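Non-structural protein 2 (Human rotavirus C, PDB 2GU0) probably takes part in viral genome replication and packaging, binding single-stranded RNA, hydrolysing nucleoside triphosphates and helping to build the viroplasms as a homooctamer. Local coordinates at residues 147-153 / 185-191; 159-164 / 198-202. One frame throughout, in Å; residues are numbered along the deposited sequence.

Overall arrangement
Contacts 1 and 2 lie on the two faces of one antiparallel sheet in the C-terminal, HIT-like part of the chain, their centres about 13 Å apart. In contact 1, loop 147-153 meets the face of strand 182-188 that carries Lys185 and Thr187; Ile186, pointing the other way, reaches contact 2, where its CG2 lies 3.5 Å from Phe202 CZ. The backbone joins them too, with Asn189 N 2.9 Å from Tyr163 O. Contact 1 is the nearer to the predicted active site: the side chain of Glu147 comes within about 4 Å of that of His222, against about 9 Å for Phe164. Both contacts also touch a second subunit.

Contact 1 (147-153 / 185-191); sequences ETTPLTE and KITINTK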
ATOM      1  N   GLU A 147      -7.140  44.948   8.316  1.00 31.75           N
ATOM      2  CA  GLU A 147      -7.157  43.499   8.517  1.00 28.30           C
ATOM      3  C   GLU A 147      -7.521  43.116   9.947  1.00 27.73           C
ATOM      4  O   GLU A 147      -6.648  42.865  10.777  1.00 29.61           O
ATOM      5  CB  GLU A 147      -5.807  42.868   8.152  1.00 24.92           C
ATOM      6  CG  GLU A 147      -5.888  41.352   7.961  1.00 25.34           C
ATOM      7  CD  GLU A 147      -4.528  40.633   7.935  1.00 27.44           C
ATOM      8  OE1 GLU A 147      -3.583  41.124   7.272  1.00 24.03           O
ATOM      9  OE2 GLU A 147      -4.414  39.550   8.569  1.00 27.01           O
ATOM     10  N   THR A 148      -8.817  43.078  10.234  1.00 26.78           N
ATOM     11  CA  THR A 148      -9.278  42.718  11.557  1.00 29.09           C
ATOM     12  C   THR A 148      -9.089  41.213  11.723  1.00 30.29           C
ATOM     13  O   THR A 148      -8.585  40.557  10.823  1.00 31.38           O
ATOM     14  CB  THR A 148     -10.749  43.106  11.748  1.00 28.70           C
ATOM     15  OG1 THR A 148     -11.561  42.400  10.810  1.00 28.59           O
ATOM     16  CG2 THR A 148     -10.923  44.592  11.529  1.00 27.37           C
ATOM     17  N   THR A 149      -9.490  40.659  12.858  1.00 30.91           N
ATOM     18  CA  THR A 149      -9.293  39.236  13.086  1.00 32.27           C
ATOM     19  C   THR A 149     -10.041  38.283  12.167  1.00 32.06           C
ATOM     20  O   THR A 149      -9.501  37.258  11.773  1.00 29.40           O
ATOM     21  CB  THR A 149      -9.622  38.861  14.539  1.00 34.40           C
ATOM     22  OG1 THR A 149      -8.675  39.486  15.414  1.00 35.94           O
ATOM     23  CG2 THR A 149      -9.556  37.344  14.731  1.00 36.53           C
ATOM     24  N   PRO A 150     -11.302  38.593  11.829  1.00 33.57           N
ATOM     25  CA  PRO A 150     -12.079  37.712  10.947  1.00 33.07           C
ATOM     26  C   PRO A 150     -11.460  37.568   9.567  1.00 33.33           C
ATOM     27  O   PRO A 150     -11.733  36.598   8.852  1.00 33.10           O
ATOM     28  CB  PRO A 150     -13.436  38.400  10.884  1.00 32.03           C
ATOM     29  CG  PRO A 150     -13.547  39.034  12.217  1.00 31.89           C
ATOM     30  CD  PRO A 150     -12.167  39.634  12.409  1.00 34.05           C
ATOM     31  N   LEU A 151     -10.605  38.525   9.217  1.00 31.88           N
ATOM     32  CA  LEU A 151      -9.969  38.546   7.908  1.00 31.74           C
ATOM     33  C   LEU A 151      -8.482  38.209   7.862  1.00 32.54           C
ATOM     34  O   LEU A 151      -7.891  38.226   6.774  1.00 33.94           O
ATOM     35  CB  LEU A 151     -10.180  39.924   7.281  1.00 29.95           C
ATOM     36  CG  LEU A 151     -11.609  40.444   7.454  1.00 31.48           C
ATOM     37  CD1 LEU A 151     -11.669  41.890   7.068  1.00 28.69           C
ATOM     38  CD2 LEU A 151     -12.577  39.617   6.615  1.00 30.95           C
ATOM     39  N   THR A 152      -7.866  37.902   9.005  1.00 31.23           N
ATOM     40  CA  THR A 152      -6.430  37.609   8.994  1.00 30.95           C
ATOM     41  C   THR A 152      -6.110  36.496   8.021  1.00 28.93           C
ATOM     42  O   THR A 152      -6.962  35.683   7.693  1.00 27.27           O
ATOM     43  CB  THR A 152      -5.881  37.164  10.362  1.00 31.82           C
ATOM     44  OG1 THR A 152      -6.289  38.088  11.363  1.00 36.92           O
ATOM     45  CG2 THR A 152      -4.352  37.141  10.340  1.00 34.45           C
ATOM     46  N   GLU A 153      -4.865  36.460   7.577  1.00 28.28           N
ATOM     47  CA  GLU A 153      -4.434  35.432   6.656  1.00 28.85           C
ATOM     48  C   GLU A 153      -4.363  34.044   7.289  1.00 27.99           C
ATOM     49  O   GLU A 153      -4.414  33.056   6.576  1.00 30.23           O
ATOM     50  CB  GLU A 153      -3.057  35.780   6.076  1.00 29.33           C
ATOM     51  CG  GLU A 153      -1.941  35.866   7.102  1.00 30.46           C
ATOM     52  CD  GLU A 153      -0.564  36.048   6.472  1.00 30.79           C
ATOM     53  OE1 GLU A 153      -0.036  35.079   5.880  1.00 28.69           O
ATOM     54  OE2 GLU A 153      -0.010  37.165   6.575  1.00 29.03           O
ATOM     55  N   LYS A 185       1.104  36.938  13.950  1.00 35.10           N
ATOM     56  CA  LYS A 185       0.396  38.175  13.653  1.00 33.43           C
ATOM     57  C   LYS A 185      -0.660  38.514  14.704  1.00 33.65           C
ATOM     58  O   LYS A 185      -1.453  37.663  15.110  1.00 35.34           O
ATOM     59  CB  LYS A 185      -0.257  38.101  12.272  1.00 31.22           C
ATOM     60  CG  LYS A 185      -0.850  39.428  11.818  1.00 30.40           C
ATOM     61  CD  LYS A 185      -1.533  39.355  10.454  1.00 28.50           C
ATOM     62  CE  LYS A 185      -0.542  39.196   9.322  1.00 26.68           C
ATOM     63  NZ  LYS A 185      -1.222  39.264   8.005  1.00 26.85           N
ATOM     64  N   ILE A 186      -0.654  39.771  15.142  1.00 32.73           N
ATOM     65  CA  ILE A 186      -1.605  40.278  16.126  1.00 30.43           C
ATOM     66  C   ILE A 186      -2.642  41.106  15.383  1.00 29.64           C
ATOM     67  O   ILE A 186      -2.292  42.020  14.654  1.00 30.10           O
ATOM     68  CB  ILE A 186      -0.912  41.216  17.109  1.00 31.40           C
ATOM     69  CG1 ILE A 186       0.304  40.534  17.723  1.00 31.36           C
ATOM     70  CG2 ILE A 186      -1.879  41.647  18.178  1.00 31.55           C
ATOM     71  CD1 ILE A 186       1.120  41.477  18.572  1.00 30.03           C
ATOM     72  N   THR A 187      -3.916  40.803  15.554  1.00 29.08           N
ATOM     73  CA  THR A 187      -4.949  41.582  14.875  1.00 28.70           C
ATOM     74  C   THR A 187      -6.037  41.866  15.880  1.00 29.17           C
ATOM     75  O   THR A 187      -6.313  41.022  16.713  1.00 31.39           O
ATOM     76  CB  THR A 187      -5.571  40.806  13.682  1.00 27.58           C
ATOM     77  OG1 THR A 187      -6.227  39.629  14.161  1.00 25.40           O
ATOM     78  CG2 THR A 187      -4.507  40.398  12.698  1.00 25.14           C
ATOM     79  N   ILE A 188      -6.643  43.048  15.826  1.00 31.37           N
ATOM     80  CA  ILE A 188      -7.730  43.374  16.757  1.00 32.90           C
ATOM     81  C   ILE A 188      -9.011  42.704  16.268  1.00 34.34           C
ATOM     82  O   ILE A 188      -9.218  42.543  15.061  1.00 35.33           O
ATOM     83  CB  ILE A 188      -7.971  44.898  16.865  1.00 32.85           C
ATOM     84  CG1 ILE A 188      -8.130  45.505  15.467  1.00 33.37           C
ATOM     85  CG2 ILE A 188      -6.841  45.549  17.637  1.00 32.47           C
ATOM     86  CD1 ILE A 188      -8.171  47.021  15.447  1.00 33.90           C
ATOM     87  N   ASN A 189      -9.877  42.312  17.191  1.00 35.14           N
ATOM     88  CA  ASN A 189     -11.105  41.646  16.791  1.00 38.05           C
ATOM     89  C   ASN A 189     -12.180  42.626  16.346  1.00 39.72           C
ATOM     90  O   ASN A 189     -13.129  42.245  15.667  1.00 40.22           O
ATOM     91  CB  ASN A 189     -11.630  40.777  17.938  1.00 37.63           C
ATOM     92  CG  ASN A 189     -10.558  39.860  18.512  1.00 36.78           C
ATOM     93  OD1 ASN A 189      -9.778  39.274  17.775  1.00 35.37           O
ATOM     94  ND2 ASN A 189     -10.525  39.733  19.836  1.00 37.05           N
ATOM     95  N   THR A 190     -12.006  43.889  16.722  1.00 42.67           N
ATOM     96  CA  THR A 190     -12.953  44.957  16.410  1.00 43.39           C
ATOM     97  C   THR A 190     -12.243  46.303  16.398  1.00 47.18           C
ATOM     98  O   THR A 190     -11.320  46.527  17.181  1.00 48.49           O
ATOM     99  CB  THR A 190     -14.046  45.023  17.472  1.00 41.13           C
ATOM    100  OG1 THR A 190     -14.940  43.924  17.306  1.00 37.77           O
ATOM    101  CG2 THR A 190     -14.805  46.320  17.379  1.00 43.12           C
ATOM    102  N   LYS A 191     -12.684  47.204  15.526  1.00 50.19           N
ATOM    103  CA  LYS A 191     -12.076  48.527  15.435  1.00 53.30           C
ATOM    104  C   LYS A 191     -12.445  49.402  16.629  1.00 55.05           C
ATOM    105  O   LYS A 191     -12.316  50.626  16.560  1.00 55.86           O
ATOM    106  CB  LYS A 191     -12.512  49.237  14.148  1.00 55.09           C
ATOM    107  CG  LYS A 191     -11.928  48.679  12.850  1.00 57.08           C
ATOM    108  CD  LYS A 191     -12.472  49.450  11.640  1.00 58.77           C
ATOM    109  CE  LYS A 191     -11.820  49.016  10.335  1.00 59.41           C
ATOM    110  NZ  LYS A 191     -12.261  49.851   9.182  1.00 59.76           N
TER
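The carboxylates of Glu147 and Glu153 both turn an oxygen to the ammonium group of Lys185, but each offers a different lone pair. Glu147 OE1 uses its syn lone pair, 3.1 Å from Lys185 NZ, whereas Glu153 OE2 uses the anti one, 2.8 Å from Lys185 NZ. The third flat group, the amide of Asn189, takes the hydroxyl of Thr149 close to its own plane, tilted 16°, with Thr149 OG1 donating to Asn189 OD1 over 2.6 Å. Lys185 runs straight out as far as CG and CD and then bends (chi3 -71°), bringing NZ between the two acids; on the way its CD passes 3.6 Å from Thr152 CG2. Glu147 approaches from the opposite direction and Glu153 from across, at about a right angle. This is loop 147-153 lying over strand 182-188 in the antiparallel sheet of the HIT-like fold. Lys185 is a predicted ATP-binding residue, as is Arg224, whose side chain is near that of Glu153; Asn113 and Tyr171 hold the other oxygen of Glu153. Farther along, three threonine hydroxyls meet between loop and strand: Thr187 OG1, from the strand, sits 2.8 Å from Thr149 OG1 and, tip to tip, 3.2 Å from Thr152 OG1. Where the strand ends, the backbone takes over, and Thr149 N donates to Ile188 O at 2.9 Å. Asn189 OD1 also hydrogen-bonds Thr165, and Ile47 of a second subunit packs against Thr149, Pro150 and Asn189.

Contact 2 (159-164 / 198-202); sequences YQDSYF and NQTAF
Phe202 has CG anti to its backbone N (chi1 -178°), which carries its ring out from helix 196-209, while Phe164 places CG anti to its own carbonyl carbon (chi1 -45°) and lays its ring over that of Phe202. The result is a face-to-face stack, centroids 4.2 Å apart and planes only 9° from parallel, through which the helix packs on the antiparallel sheet of the HIT-like domain. Phe164 CB also lies over the Phe202 ring, making a CH-pi contact. Tyr159 completes the aromatic cluster: its CE2 comes to the edge of Phe202, 3.7 Å from CD1 of that ring, the two planes lying oblique to each other. Around the cluster, Phe261 meets the Phe202 ring edge-to-face, Tyr205 stacks on Tyr159, and Ile186 and Ile166 of the sheet touch Phe202.

Between Tyr159 and Phe164 the chain turns from strand 157-160 into strand 164-170, and Asp161 ties this bend together. Its OD1 accepts from Tyr163 N at 2.6 Å, an Asx turn, and from Phe164 N at 2.9 Å, which extends it to an Asx motif; its OD2 takes the Tyr159 hydroxyl on the anti lone pair, which helps to hold that ring beside Phe202. At the outer end of the contact the amide of Asn198 stands almost perpendicular to the Tyr163 ring and meets its edge in plane, Asn198 OD1 lying 3.2 Å from Tyr163 CE1.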
ATOM      1  N   TYR A 159      -3.328  32.468  20.622  1.00 31.72           N
ATOM      2  CA  TYR A 159      -3.781  33.247  21.777  1.00 30.10           C
ATOM      3  C   TYR A 159      -4.976  34.104  21.411  1.00 29.24           C
ATOM      4  O   TYR A 159      -5.070  34.630  20.302  1.00 29.68           O
ATOM      5  CB  TYR A 159      -2.681  34.169  22.295  1.00 31.08           C
ATOM      6  CG  TYR A 159      -3.162  35.149  23.355  1.00 31.96           C
ATOM      7  CD1 TYR A 159      -3.239  34.777  24.697  1.00 31.81           C
ATOM      8  CD2 TYR A 159      -3.560  36.442  23.008  1.00 31.06           C
ATOM      9  CE1 TYR A 159      -3.693  35.664  25.669  1.00 31.06           C
ATOM     10  CE2 TYR A 159      -4.022  37.333  23.969  1.00 32.10           C
ATOM     11  CZ  TYR A 159      -4.085  36.936  25.300  1.00 32.82           C
ATOM     12  OH  TYR A 159      -4.546  37.811  26.261  1.00 33.51           O
ATOM     13  N   GLN A 160      -5.889  34.257  22.353  1.00 27.99           N
ATOM     14  CA  GLN A 160      -7.051  35.077  22.103  1.00 26.65           C
ATOM     15  C   GLN A 160      -7.709  35.557  23.372  1.00 27.60           C
ATOM     16  O   GLN A 160      -8.210  34.759  24.144  1.00 30.70           O
ATOM     17  CB  GLN A 160      -8.090  34.315  21.288  1.00 23.97           C
ATOM     18  CG  GLN A 160      -9.310  35.169  20.943  1.00 24.42           C
ATOM     19  CD  GLN A 160     -10.331  34.452  20.066  1.00 23.23           C
ATOM     20  OE1 GLN A 160     -11.211  33.742  20.555  1.00 21.75           O
ATOM     21  NE2 GLN A 160     -10.207  34.633  18.760  1.00 23.07           N
ATOM     22  N   ASP A 161      -7.674  36.854  23.615  1.00 27.68           N
ATOM     23  CA  ASP A 161      -8.377  37.396  24.758  1.00 28.64           C
ATOM     24  C   ASP A 161      -9.523  38.161  24.085  1.00 29.48           C
ATOM     25  O   ASP A 161      -9.707  38.048  22.876  1.00 28.41           O
ATOM     26  CB  ASP A 161      -7.488  38.310  25.593  1.00 28.59           C
ATOM     27  CG  ASP A 161      -6.958  39.481  24.814  1.00 30.74           C
ATOM     28  OD1 ASP A 161      -7.759  40.141  24.113  1.00 30.64           O
ATOM     29  OD2 ASP A 161      -5.736  39.741  24.915  1.00 30.98           O
ATOM     30  N   SER A 162     -10.281  38.950  24.827  1.00 30.58           N
ATOM     31  CA  SER A 162     -11.418  39.630  24.215  1.00 32.38           C
ATOM     32  C   SER A 162     -11.137  40.687  23.155  1.00 32.67           C
ATOM     33  O   SER A 162     -12.026  41.021  22.373  1.00 34.01           O
ATOM     34  CB  SER A 162     -12.305  40.235  25.295  1.00 31.03           C
ATOM     35  OG  SER A 162     -11.561  41.140  26.072  1.00 36.05           O
ATOM     36  N   TYR A 163      -9.919  41.206  23.105  1.00 32.45           N
ATOM     37  CA  TYR A 163      -9.615  42.237  22.131  1.00 31.75           C
ATOM     38  C   TYR A 163      -8.673  41.813  21.038  1.00 32.04           C
ATOM     39  O   TYR A 163      -8.875  42.178  19.886  1.00 32.25           O
ATOM     40  CB  TYR A 163      -9.046  43.480  22.814  1.00 33.51           C
ATOM     41  CG  TYR A 163     -10.054  44.226  23.651  1.00 38.56           C
ATOM     42  CD1 TYR A 163     -10.030  44.145  25.053  1.00 39.27           C
ATOM     43  CD2 TYR A 163     -11.071  44.976  23.047  1.00 39.04           C
ATOM     44  CE1 TYR A 163     -10.995  44.785  25.832  1.00 39.26           C
ATOM     45  CE2 TYR A 163     -12.040  45.618  23.820  1.00 41.77           C
ATOM     46  CZ  TYR A 163     -11.994  45.513  25.212  1.00 41.07           C
ATOM     47  OH  TYR A 163     -12.965  46.114  25.976  1.00 44.56           O
ATOM     48  N   PHE A 164      -7.644  41.046  21.386  1.00 32.26           N
ATOM     49  CA  PHE A 164      -6.677  40.631  20.380  1.00 32.56           C
ATOM     50  C   PHE A 164      -6.684  39.148  20.067  1.00 33.00           C
ATOM     51  O   PHE A 164      -7.310  38.351  20.768  1.00 33.83           O
ATOM     52  CB  PHE A 164      -5.264  41.002  20.816  1.00 33.29           C
ATOM     53  CG  PHE A 164      -5.135  42.386  21.360  1.00 33.47           C
ATOM     54  CD1 PHE A 164      -5.425  42.647  22.695  1.00 33.02           C
ATOM     55  CD2 PHE A 164      -4.681  43.420  20.550  1.00 32.95           C
ATOM     56  CE1 PHE A 164      -5.263  43.916  23.222  1.00 33.39           C
ATOM     57  CE2 PHE A 164      -4.514  44.683  21.056  1.00 34.60           C
ATOM     58  CZ  PHE A 164      -4.806  44.940  22.407  1.00 36.00           C
ATOM     59  N   ASN A 198      -6.188  46.557  29.215  1.00 48.94           N
ATOM     60  CA  ASN A 198      -6.018  45.384  28.360  1.00 46.46           C
ATOM     61  C   ASN A 198      -4.780  45.515  27.481  1.00 45.23           C
ATOM     62  O   ASN A 198      -4.029  44.553  27.285  1.00 44.66           O
ATOM     63  CB  ASN A 198      -7.256  45.191  27.506  1.00 44.88           C
ATOM     64  CG  ASN A 198      -8.494  44.965  28.345  1.00 45.59           C
ATOM     65  OD1 ASN A 198      -9.111  43.901  28.286  1.00 45.93           O
ATOM     66  ND2 ASN A 198      -8.860  45.962  29.140  1.00 43.86           N
ATOM     67  N   GLN A 199      -4.565  46.709  26.950  1.00 43.05           N
ATOM     68  CA  GLN A 199      -3.392  46.942  26.135  1.00 41.56           C
ATOM     69  C   GLN A 199      -2.164  46.469  26.911  1.00 41.22           C
ATOM     70  O   GLN A 199      -1.363  45.679  26.414  1.00 40.37           O
ATOM     71  CB  GLN A 199      -3.249  48.426  25.830  1.00 39.90           C
ATOM     72  CG  GLN A 199      -4.290  48.969  24.905  1.00 39.76           C
ATOM     73  CD  GLN A 199      -3.761  50.143  24.108  1.00 42.07           C
ATOM     74  OE1 GLN A 199      -2.590  50.154  23.698  1.00 40.69           O
ATOM     75  NE2 GLN A 199      -4.620  51.131  23.861  1.00 42.32           N
ATOM     76  N   THR A 200      -2.039  46.958  28.142  1.00 40.95           N
ATOM     77  CA  THR A 200      -0.917  46.619  29.009  1.00 39.16           C
ATOM     78  C   THR A 200      -0.874  45.142  29.390  1.00 36.80           C
ATOM     79  O   THR A 200       0.195  44.539  29.442  1.00 35.40           O
ATOM     80  CB  THR A 200      -0.936  47.473  30.292  1.00 39.38           C
ATOM     81  OG1 THR A 200      -0.720  48.846  29.948  1.00 38.57           O
ATOM     82  CG2 THR A 200       0.168  47.022  31.250  1.00 41.17           C
ATOM     83  N   ALA A 201      -2.029  44.553  29.661  1.00 33.46           N
ATOM     84  CA  ALA A 201      -2.038  43.145  30.009  1.00 31.75           C
ATOM     85  C   ALA A 201      -1.435  42.353  28.842  1.00 31.78           C
ATOM     86  O   ALA A 201      -0.551  41.515  29.019  1.00 30.14           O
ATOM     87  CB  ALA A 201      -3.454  42.690  30.292  1.00 28.09           C
ATOM     88  N   PHE A 202      -1.919  42.646  27.641  1.00 32.07           N
ATOM     89  CA  PHE A 202      -1.458  41.985  26.432  1.00 31.38           C
ATOM     90  C   PHE A 202       0.053  42.217  26.242  1.00 32.76           C
ATOM     91  O   PHE A 202       0.803  41.293  25.903  1.00 31.75           O
ATOM     92  CB  PHE A 202      -2.263  42.533  25.246  1.00 29.54           C
ATOM     93  CG  PHE A 202      -1.925  41.905  23.930  1.00 28.19           C
ATOM     94  CD1 PHE A 202      -2.236  40.572  23.679  1.00 29.42           C
ATOM     95  CD2 PHE A 202      -1.275  42.642  22.946  1.00 27.16           C
ATOM     96  CE1 PHE A 202      -1.903  39.980  22.462  1.00 28.62           C
ATOM     97  CE2 PHE A 202      -0.940  42.066  21.737  1.00 28.40           C
ATOM     98  CZ  PHE A 202      -1.253  40.730  21.491  1.00 28.70           C
TER